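Local coordinates for designed helical repeat protein (Synthetic construct, PDB 5CWG) that is a computationally designed helical repeat protein, made to explore which architectures repeat proteins can adopt, with no known catalytic or binding activity, at residues A34-E39 against A80-A85; E46-D51 against A94-G99; E57-L62 against E86-V91; A134-K139 against A180-A185. All blocks are in the same frame, centred on the assembly; numbering follows the deposited sequence. Where two conformers were deposited one is given.

The four contacts sample one all-helical repeat architecture at different depths. Contact 3 joins two successive helices, 53-73 and 77-98, its centre about 5 Å from the centre of the chain. Contacts 1 and 2 both pair helix 27-47, or the turn just after it, with helix 77-98, and their centres are about 19 Å apart. Contact 4 makes a pairing similar to contact 1 farther along the chain; the two centres are about 22 Å apart, on opposite sides of the chain's centre. Packing ties contact 3 to the other three, through Ile60 against Phe38, for example, and Val91 against Phe138. No active site is known, and the ethanediol at contact 1 probably came from the crystallisation liquor.

Contact 1 of 4, residues A34-E39 against A80-A85; sequences AREAFE and AARAAA. With EDO (1,2-ethanediol), chain B.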
# COMPACT_ATOMS: atom_id res chain seq x y z
N ALA A 34 -13.32 -9.88 0.03
CA ALA A 34 -13.29 -8.78 1.00
C ALA A 34 -12.98 -9.30 2.42
O ALA A 34 -12.20 -8.69 3.14
CB ALA A 34 -14.60 -8.03 0.98
N ARG A 35 -13.66 -10.37 2.79
CA ARG A 35 -13.43 -10.96 4.11
C ARG A 35 -12.00 -11.44 4.28
O ARG A 35 -11.38 -11.18 5.30
CB ARG A 35 -14.43 -12.08 4.35
CG ARG A 35 -15.84 -11.60 4.53
CD ARG A 35 -16.89 -12.71 4.51
NE ARG A 35 -18.20 -12.19 4.88
CZ ARG A 35 -19.35 -12.85 4.74
NH1 ARG A 35 -19.38 -14.05 4.18
NH2 ARG A 35 -20.47 -12.26 5.13
N GLU A 36 -11.49 -12.13 3.27
CA GLU A 36 -10.13 -12.63 3.36
C GLU A 36 -9.11 -11.49 3.30
O GLU A 36 -8.08 -11.52 4.00
CB GLU A 36 -9.89 -13.68 2.28
CG GLU A 36 -10.69 -14.95 2.58
CD GLU A 36 -10.43 -16.10 1.62
OE1 GLU A 36 -9.95 -15.86 0.49
OE2 GLU A 36 -10.73 -17.23 2.00
N ALA A 37 -9.40 -10.45 2.52
CA ALA A 37 -8.53 -9.29 2.45
C ALA A 37 -8.47 -8.61 3.82
O ALA A 37 -7.40 -8.21 4.28
CB ALA A 37 -9.02 -8.31 1.40
N PHE A 38 -9.63 -8.47 4.45
CA PHE A 38 -9.68 -7.85 5.77
C PHE A 38 -8.83 -8.62 6.77
O PHE A 38 -8.04 -8.05 7.53
CB PHE A 38 -11.12 -7.72 6.27
CG PHE A 38 -11.18 -7.04 7.60
CD1 PHE A 38 -11.12 -7.77 8.79
CD2 PHE A 38 -11.24 -5.67 7.68
CE1 PHE A 38 -11.10 -7.13 10.01
CE2 PHE A 38 -11.24 -5.05 8.89
CZ PHE A 38 -11.16 -5.78 10.06
N GLU A 39 -8.99 -9.94 6.80
CA GLU A 39 -8.25 -10.72 7.76
C GLU A 39 -6.76 -10.66 7.49
O GLU A 39 -5.96 -10.59 8.43
CB GLU A 39 -8.74 -12.16 7.78
CG GLU A 39 -10.15 -12.25 8.26
CD GLU A 39 -10.37 -11.59 9.63
OE1 GLU A 39 -9.45 -11.58 10.48
OE2 GLU A 39 -11.48 -11.10 9.87
N ALA A 80 -8.39 -7.35 -7.55
CA ALA A 80 -7.91 -6.04 -7.13
C ALA A 80 -7.89 -5.91 -5.60
O ALA A 80 -6.91 -5.43 -5.02
CB ALA A 80 -8.77 -4.92 -7.76
N ALA A 81 -8.95 -6.35 -4.96
CA ALA A 81 -9.03 -6.30 -3.50
C ALA A 81 -7.91 -7.12 -2.88
O ALA A 81 -7.27 -6.70 -1.91
CB ALA A 81 -10.36 -6.79 -3.04
N ARG A 82 -7.70 -8.33 -3.38
CA ARG A 82 -6.68 -9.21 -2.84
C ARG A 82 -5.31 -8.60 -3.03
O ARG A 82 -4.47 -8.66 -2.13
CB ARG A 82 -6.79 -10.61 -3.45
CG ARG A 82 -8.04 -11.34 -3.08
CD ARG A 82 -8.09 -12.74 -3.73
NE ARG A 82 -9.30 -13.48 -3.38
CZ ARG A 82 -9.51 -14.10 -2.21
NH1 ARG A 82 -8.58 -14.09 -1.28
NH2 ARG A 82 -10.67 -14.72 -1.99
N ALA A 83 -5.04 -8.04 -4.21
CA ALA A 83 -3.74 -7.46 -4.47
C ALA A 83 -3.44 -6.27 -3.54
O ALA A 83 -2.29 -6.07 -3.10
CB ALA A 83 -3.61 -7.05 -5.94
N ALA A 84 -4.44 -5.42 -3.33
CA ALA A 84 -4.27 -4.30 -2.41
C ALA A 84 -3.93 -4.79 -0.99
O ALA A 84 -3.08 -4.22 -0.32
CB ALA A 84 -5.50 -3.43 -2.42
N ALA A 85 -4.65 -5.81 -0.54
CA ALA A 85 -4.41 -6.37 0.79
C ALA A 85 -3.01 -6.94 0.91
O ALA A 85 -2.34 -6.73 1.91
CB ALA A 85 -5.46 -7.42 1.09
C1 EDO B . -5.53 -12.17 -0.08
O1 EDO B . -5.92 -13.08 -1.10
C2 EDO B . -6.45 -12.31 1.10
O2 EDO B . -6.38 -13.63 1.65
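Glu36 and Arg82 start with nearly the same first torsion, chi1 -69° and -66°, which sets each CG beside its own backbone N; Glu36 then runs extended beyond CG and Arg82 from CG to NE, and the long arginine carries its charged end across to the glutamate. The guanidinium grips end-on, with two nitrogens on a single oxygen: Arg82 NH2 to Glu36 OE1 is 2.8 Å and Arg82 NH1 to Glu36 OE1 is 2.9 Å. Because the two share that oxygen, neither N-H can point straight at it, and both bonds are bent. The oxygen lies close to the guanidinium plane, yet the carboxylate is turned 72° against it. NH1 uses the anti lone pair of OE1, whereas NH2 meets that oxygen from above the carboxylate plane. A bound ethanediol adds a further acceptor, its O1 lying 2.9 Å from Arg82 NH1. Deeper in, Ala37 CB meets Ala85 CB at 3.7 Å and also touches the carbonyl oxygen of Ala81. Alanine suits these positions because a single methyl lets the helices approach closely: the local axes come within 9.0 Å. Val41 and Leu40 of helix 27-47 pack on Ala85 as well, while Ile63 and Val67 of helix 53-73 back Ala81. An alanine seam with an ion pair at its outer edge, between helices running side by side in one direction, fits the stacking of hairpins in a helical repeat protein.

Contact 2 of 4, residues E46-D51 against A94-G99; sequences ERAGID and AAKRAG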
# COMPACT_ATOMS: atom_id res chain seq x y z
N GLU A 46 -1.47 -6.78 13.19
CA GLU A 46 -1.31 -7.28 14.55
C GLU A 46 0.09 -7.82 14.79
O GLU A 46 0.71 -7.50 15.81
CB GLU A 46 -2.35 -8.35 14.83
CG GLU A 46 -3.75 -7.85 15.03
CD GLU A 46 -4.82 -8.92 15.05
OE1 GLU A 46 -4.53 -10.11 14.80
OE2 GLU A 46 -6.00 -8.56 15.32
N ARG A 47 0.60 -8.62 13.87
CA ARG A 47 1.94 -9.18 14.03
C ARG A 47 3.01 -8.09 14.08
O ARG A 47 4.03 -8.24 14.77
CB ARG A 47 2.26 -10.17 12.91
CG ARG A 47 1.41 -11.41 12.91
CD ARG A 47 1.94 -12.44 11.93
NE ARG A 47 1.86 -12.03 10.53
CZ ARG A 47 0.81 -12.25 9.75
NH1 ARG A 47 -0.26 -12.87 10.21
NH2 ARG A 47 0.81 -11.86 8.49
N ALA A 48 2.79 -6.99 13.36
CA ALA A 48 3.74 -5.91 13.29
C ALA A 48 3.56 -4.88 14.44
O ALA A 48 4.30 -3.90 14.50
CB ALA A 48 3.65 -5.18 11.91
N GLY A 49 2.57 -5.09 15.28
CA GLY A 49 2.31 -4.18 16.39
C GLY A 49 1.83 -2.81 15.95
O GLY A 49 2.08 -1.82 16.63
N ILE A 50 1.09 -2.77 14.83
CA ILE A 50 0.62 -1.50 14.27
C ILE A 50 -0.89 -1.52 14.04
O ILE A 50 -1.40 -0.70 13.28
CB ILE A 50 1.37 -1.14 12.99
CG1 ILE A 50 1.12 -2.16 11.88
CG2 ILE A 50 2.85 -0.90 13.30
CD1 ILE A 50 1.72 -1.82 10.54
N ASP A 51 -1.60 -2.42 14.71
CA ASP A 51 -3.04 -2.59 14.51
C ASP A 51 -3.89 -1.60 15.31
O ASP A 51 -4.85 -1.98 15.96
CB ASP A 51 -3.49 -4.03 14.80
CG ASP A 51 -3.15 -4.48 16.20
OD1 ASP A 51 -2.03 -4.19 16.67
OD2 ASP A 51 -4.03 -5.12 16.80
N ALA A 94 7.59 -5.20 6.35
CA ALA A 94 8.77 -4.37 6.34
C ALA A 94 8.86 -3.52 7.59
O ALA A 94 9.94 -3.32 8.16
CB ALA A 94 8.82 -3.50 5.08
N ALA A 95 7.72 -2.98 8.02
CA ALA A 95 7.68 -2.19 9.23
C ALA A 95 8.13 -3.04 10.42
O ALA A 95 8.92 -2.59 11.25
CB ALA A 95 6.27 -1.63 9.45
N LYS A 96 7.59 -4.25 10.52
CA LYS A 96 7.98 -5.16 11.60
C LYS A 96 9.49 -5.39 11.59
O LYS A 96 10.15 -5.28 12.62
CB LYS A 96 7.22 -6.47 11.44
CG LYS A 96 7.42 -7.44 12.60
CD LYS A 96 6.49 -8.66 12.46
CE LYS A 96 6.48 -9.57 13.69
NZ LYS A 96 7.73 -10.30 13.82
N ARG A 97 10.02 -5.71 10.43
CA ARG A 97 11.43 -6.06 10.34
C ARG A 97 12.33 -4.89 10.70
O ARG A 97 13.41 -5.10 11.23
CB ARG A 97 11.76 -6.61 8.95
CG ARG A 97 13.17 -7.15 8.78
CD ARG A 97 13.39 -7.81 7.44
NE ARG A 97 12.67 -9.06 7.33
CZ ARG A 97 12.80 -9.91 6.32
NH1 ARG A 97 13.60 -9.61 5.31
NH2 ARG A 97 12.11 -11.04 6.32
N ALA A 98 11.88 -3.68 10.39
CA ALA A 98 12.66 -2.48 10.60
C ALA A 98 12.32 -1.72 11.87
O ALA A 98 12.99 -0.73 12.17
CB ALA A 98 12.52 -1.54 9.39
N GLY A 99 11.35 -2.22 12.64
CA GLY A 99 10.95 -1.56 13.87
C GLY A 99 10.21 -0.25 13.69
O GLY A 99 10.34 0.65 14.51
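Ala48 and Lys96 form the tight part of this contact, with Ala48 CB 3.8 Å from Lys96 CB. Their backbones are close too, Ala48 CA lying 4.6 Å from Lys96 CA. So close an approach suits alanine, whose side chain ends at the methyl, and on the lysine side it is CB that meets the methyl. Lys96 then places CG anti to its backbone N (chi1 -174°) and runs its methylenes past the carbonyl of Arg47; in the conformer described, Lys96 CD lies 3.4 Å from Arg47 O. Certainty fades along this chain: the lysine has a second conformer, which limits what the CD contact can carry, and the still shorter approach of CE is doubtful. The outer side is the loose one, and Lys96 and Arg47 are both exposed here. In the conformers described, Lys96 NZ and Arg47 NE, like charges, are 6.9 Å apart, and no hydrogen bond crosses between the segments. Each helix ends in a Schellman motif. Gly49 and Gly99 both leave the helix with positive phi, a conformation that favours glycine, and each backbone N turns back into the last turn, Gly49 N to Glu46 O and Gly99 N to Lys96 O. Beneath this surface patch, Ile50 and Ala95 both rest on Leu106 of helix 103-123, so that helix bridges the two segments. Ala94 packs on Phe138 and Ala98 on Ala142, both from helix 127-148.

Contact 3 of 4, residues E57-L62 against E86-V91; sequences ELAIRL and EAFKRV
A helical hairpin, two successive helices joined by a short turn, is closed here by Ala59 of helix 53-73 and Phe88 of helix 77-98. The interaction is a CH-pi contact over the ring face. Ala59 CB sits 3.8 Å from the centroid of the Phe88 ring and only 14° off its normal, somewhat displaced toward the rim, with Phe88 CD1 the nearest ring atom at 3.7 Å. Phe88 reaches this place because its CG stands anti to the backbone N (chi1 175°), which throws the ring across the gap between the helices. The pairing of sizes makes sense: a flat, large aromatic fills the interior of the hairpin, and a small methyl opposite it can lie directly on the pi surface. All three touching residues are buried, and none of their side chains carries a polar group that would need a partner there. Val41 of helix 27-47 also packs on Ala59, while Ile113 of helix 103-123 touches Leu62, so neighbouring helices enclose the hairpin core on more than one flank. One turn beyond Ala59, a branch of the leucine supports the root of the aromatic side chain: Leu62 CD2 lies 4.3 Å from Phe88 CB.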
# COMPACT_ATOMS: atom_id res chain seq x y z
N GLU A 57 -7.99 1.40 9.35
CA GLU A 57 -8.80 2.25 8.48
C GLU A 57 -8.02 2.60 7.21
O GLU A 57 -8.57 2.56 6.11
CB GLU A 57 -9.24 3.52 9.23
CG GLU A 57 -10.42 3.30 10.20
CD GLU A 57 -10.64 4.45 11.18
OE1 GLU A 57 -10.04 5.53 11.00
OE2 GLU A 57 -11.43 4.27 12.15
N LEU A 58 -6.74 2.94 7.33
CA LEU A 58 -5.93 3.30 6.17
C LEU A 58 -5.78 2.10 5.24
O LEU A 58 -5.82 2.25 4.02
CB LEU A 58 -4.57 3.82 6.60
CG LEU A 58 -4.59 5.24 7.20
CD1 LEU A 58 -3.22 5.57 7.84
CD2 LEU A 58 -4.99 6.34 6.23
N ALA A 59 -5.57 0.90 5.80
CA ALA A 59 -5.48 -0.31 5.00
C ALA A 59 -6.77 -0.56 4.22
O ALA A 59 -6.75 -0.92 3.03
CB ALA A 59 -5.15 -1.50 5.88
N ILE A 60 -7.89 -0.40 4.90
CA ILE A 60 -9.19 -0.62 4.26
C ILE A 60 -9.45 0.46 3.21
O ILE A 60 -10.02 0.17 2.16
CB ILE A 60 -10.32 -0.75 5.28
CG1 ILE A 60 -10.46 -2.19 5.81
CG2 ILE A 60 -11.68 -0.33 4.71
CD1 ILE A 60 -9.18 -2.89 6.19
N ARG A 61 -9.02 1.69 3.47
CA ARG A 61 -9.17 2.73 2.46
C ARG A 61 -8.35 2.42 1.22
O ARG A 61 -8.80 2.66 0.09
CB ARG A 61 -8.76 4.07 3.04
CG ARG A 61 -9.82 4.67 3.94
CD ARG A 61 -9.32 5.92 4.62
NE ARG A 61 -9.09 6.99 3.66
CZ ARG A 61 -8.36 8.08 3.90
NH1 ARG A 61 -7.80 8.25 5.09
NH2 ARG A 61 -8.21 9.00 2.96
N LEU A 62 -7.16 1.84 1.42
CA LEU A 62 -6.35 1.42 0.28
C LEU A 62 -7.11 0.41 -0.57
O LEU A 62 -7.19 0.53 -1.79
CB LEU A 62 -5.02 0.82 0.78
CG LEU A 62 -4.17 0.13 -0.27
CD1 LEU A 62 -3.67 1.12 -1.31
CD2 LEU A 62 -3.02 -0.61 0.37
N GLU A 86 -2.56 -7.66 -0.12
CA GLU A 86 -1.21 -8.20 -0.13
C GLU A 86 -0.16 -7.09 -0.08
O GLU A 86 0.88 -7.24 0.57
CB GLU A 86 -0.99 -9.07 -1.37
CG GLU A 86 -1.80 -10.35 -1.40
CD GLU A 86 -1.26 -11.50 -0.59
OE1 GLU A 86 -0.33 -11.30 0.22
OE2 GLU A 86 -1.80 -12.63 -0.74
N ALA A 87 -0.44 -5.96 -0.73
CA ALA A 87 0.49 -4.85 -0.71
C ALA A 87 0.64 -4.28 0.71
O ALA A 87 1.74 -4.00 1.18
CB ALA A 87 0.05 -3.76 -1.65
N PHE A 88 -0.49 -4.11 1.40
CA PHE A 88 -0.43 -3.67 2.78
C PHE A 88 0.36 -4.66 3.63
O PHE A 88 1.14 -4.28 4.49
CB PHE A 88 -1.82 -3.46 3.36
CG PHE A 88 -1.78 -3.12 4.82
CD1 PHE A 88 -1.54 -1.81 5.26
CD2 PHE A 88 -1.88 -4.11 5.77
CE1 PHE A 88 -1.44 -1.53 6.59
CE2 PHE A 88 -1.74 -3.81 7.13
CZ PHE A 88 -1.55 -2.54 7.52
N LYS A 89 0.11 -5.96 3.43
CA LYS A 89 0.82 -6.98 4.20
C LYS A 89 2.34 -6.80 4.04
O LYS A 89 3.10 -6.91 5.01
CB LYS A 89 0.35 -8.37 3.81
CG LYS A 89 1.16 -9.52 4.38
CD LYS A 89 0.43 -10.86 4.14
CE LYS A 89 1.11 -12.10 4.65
NZ LYS A 89 2.27 -12.43 3.88
N ARG A 90 2.81 -6.55 2.83
CA ARG A 90 4.22 -6.30 2.61
C ARG A 90 4.74 -5.09 3.36
O ARG A 90 5.84 -5.11 3.89
CB ARG A 90 4.53 -6.21 1.12
CG ARG A 90 4.31 -7.57 0.39
CD ARG A 90 4.87 -7.60 -1.04
NE ARG A 90 4.25 -6.63 -1.93
CZ ARG A 90 3.12 -6.84 -2.59
NH1 ARG A 90 2.47 -7.98 -2.47
NH2 ARG A 90 2.62 -5.89 -3.37
N VAL A 91 3.95 -4.03 3.41
CA VAL A 91 4.32 -2.85 4.18
C VAL A 91 4.44 -3.19 5.66
O VAL A 91 5.43 -2.80 6.32
CB VAL A 91 3.33 -1.70 3.94
CG1 VAL A 91 3.54 -0.57 4.91
CG2 VAL A 91 3.51 -1.12 2.53

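Contact 4 of 4, residues A134-K139 against A180-A185; sequences AAEAFK and AARQAA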
# COMPACT_ATOMS: atom_id res chain seq x y z
N ALA A 134 5.99 -0.34 -5.36
CA ALA A 134 5.77 0.63 -4.30
C ALA A 134 6.17 0.06 -2.93
O ALA A 134 6.85 0.72 -2.16
CB ALA A 134 4.34 1.10 -4.31
N ALA A 135 5.73 -1.16 -2.65
CA ALA A 135 6.05 -1.76 -1.36
C ALA A 135 7.54 -2.02 -1.24
O ALA A 135 8.10 -1.88 -0.16
CB ALA A 135 5.28 -3.06 -1.18
N GLU A 136 8.19 -2.43 -2.32
CA GLU A 136 9.62 -2.68 -2.28
C GLU A 136 10.40 -1.42 -2.06
O GLU A 136 11.41 -1.43 -1.38
CB GLU A 136 10.09 -3.35 -3.56
CG GLU A 136 11.58 -3.66 -3.56
CD GLU A 136 11.93 -4.77 -2.61
OE1 GLU A 136 11.03 -5.53 -2.18
OE2 GLU A 136 13.14 -4.90 -2.28
N ALA A 137 9.92 -0.30 -2.61
CA ALA A 137 10.58 0.96 -2.38
C ALA A 137 10.54 1.30 -0.88
O ALA A 137 11.53 1.73 -0.30
CB ALA A 137 9.95 2.06 -3.24
N PHE A 138 9.37 1.13 -0.26
CA PHE A 138 9.28 1.33 1.18
C PHE A 138 10.21 0.38 1.94
O PHE A 138 10.91 0.79 2.87
CB PHE A 138 7.84 1.13 1.67
CG PHE A 138 7.72 1.21 3.16
CD1 PHE A 138 7.94 2.41 3.83
CD2 PHE A 138 7.42 0.08 3.90
CE1 PHE A 138 7.86 2.47 5.22
CE2 PHE A 138 7.33 0.14 5.27
CZ PHE A 138 7.54 1.34 5.93
N LYS A 139 10.17 -0.90 1.60
CA LYS A 139 11.02 -1.88 2.27
C LYS A 139 12.48 -1.47 2.21
O LYS A 139 13.21 -1.57 3.20
CB LYS A 139 10.84 -3.25 1.63
CG LYS A 139 11.70 -4.36 2.22
CD LYS A 139 11.33 -5.69 1.56
CE LYS A 139 11.96 -6.91 2.18
NZ LYS A 139 13.35 -7.01 1.75
N ALA A 180 10.95 5.01 -11.35
CA ALA A 180 11.16 6.22 -10.57
C ALA A 180 11.16 5.90 -9.08
O ALA A 180 12.01 6.39 -8.31
CB ALA A 180 10.08 7.26 -10.88
N ALA A 181 10.20 5.09 -8.66
CA ALA A 181 10.08 4.72 -7.24
C ALA A 181 11.32 3.93 -6.81
O ALA A 181 11.91 4.19 -5.74
CB ALA A 181 8.83 3.90 -7.01
N ARG A 182 11.73 2.97 -7.61
CA ARG A 182 12.83 2.10 -7.20
C ARG A 182 14.15 2.88 -7.19
O ARG A 182 14.98 2.68 -6.31
CB ARG A 182 12.91 0.87 -8.10
CG ARG A 182 11.76 -0.12 -7.86
CD ARG A 182 12.04 -1.43 -8.57
NE ARG A 182 10.87 -2.30 -8.69
CZ ARG A 182 10.58 -3.31 -7.87
NH1 ARG A 182 11.33 -3.58 -6.82
NH2 ARG A 182 9.51 -4.06 -8.10
N GLN A 183 14.32 3.81 -8.12
CA GLN A 183 15.54 4.61 -8.16
C GLN A 183 15.60 5.53 -6.94
O GLN A 183 16.65 5.71 -6.34
CB GLN A 183 15.61 5.43 -9.46
CG GLN A 183 15.99 4.64 -10.71
CD GLN A 183 16.01 5.47 -11.99
OE1 GLN A 183 16.24 4.94 -13.08
NE2 GLN A 183 15.78 6.78 -11.87
N ALA A 184 14.47 6.16 -6.61
CA ALA A 184 14.42 7.03 -5.44
C ALA A 184 14.78 6.27 -4.15
O ALA A 184 15.49 6.79 -3.29
CB ALA A 184 13.06 7.70 -5.32
N ALA A 185 14.25 5.08 -4.01
CA ALA A 185 14.58 4.28 -2.82
C ALA A 185 16.07 3.93 -2.78
O ALA A 185 16.68 3.96 -1.71
CB ALA A 185 13.74 3.03 -2.77
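Ala137 directs its methyl at helix 177-195. Ala137 CB lies 3.8 Å from Ala181 O, 3.9 Å from Ala185 CB and 4.3 Å from Ala181 CB. In return, Ala185 CB rests 3.6 Å from Ala137 O, so each helix offers both a methyl and a stretch of backbone to the other. Alanine suits the place because its side chain stops at one methyl, and the local axes pass at 8.7 Å, running almost parallel at 4°. At the outer edge, Arg182 stretches across toward Glu136, but it meets the aliphatic part of that side chain. Arg182 NH1 is 3.3 Å from Glu136 CG, a contact to be taken with caution because the arginine has a second conformer. Glu136 bends at chi2 (70°), which leads its carboxylate away, and in this conformer Glu136 OE1 is 5.0 Å from Arg182 NH1. Neighbouring helices pack on both segments. Ile113 and Val116 of helix 103-123 pack on Ala134, and Val167 and Ile163 of helix 153-173 support Ala181 and Ala184. Phe138 leaves its helix on the side away from helix 177-195, and its ring packs on Val91 and Ala94 of helix 77-98 and on Ile160 of helix 153-173. Chemically, then, the contact is apolar at heart: with no hydrogen bond or salt bridge across it, close methyl packing makes up its core, and the separated opposite charges can probably add no more than a modest attraction at the partly solvated edge.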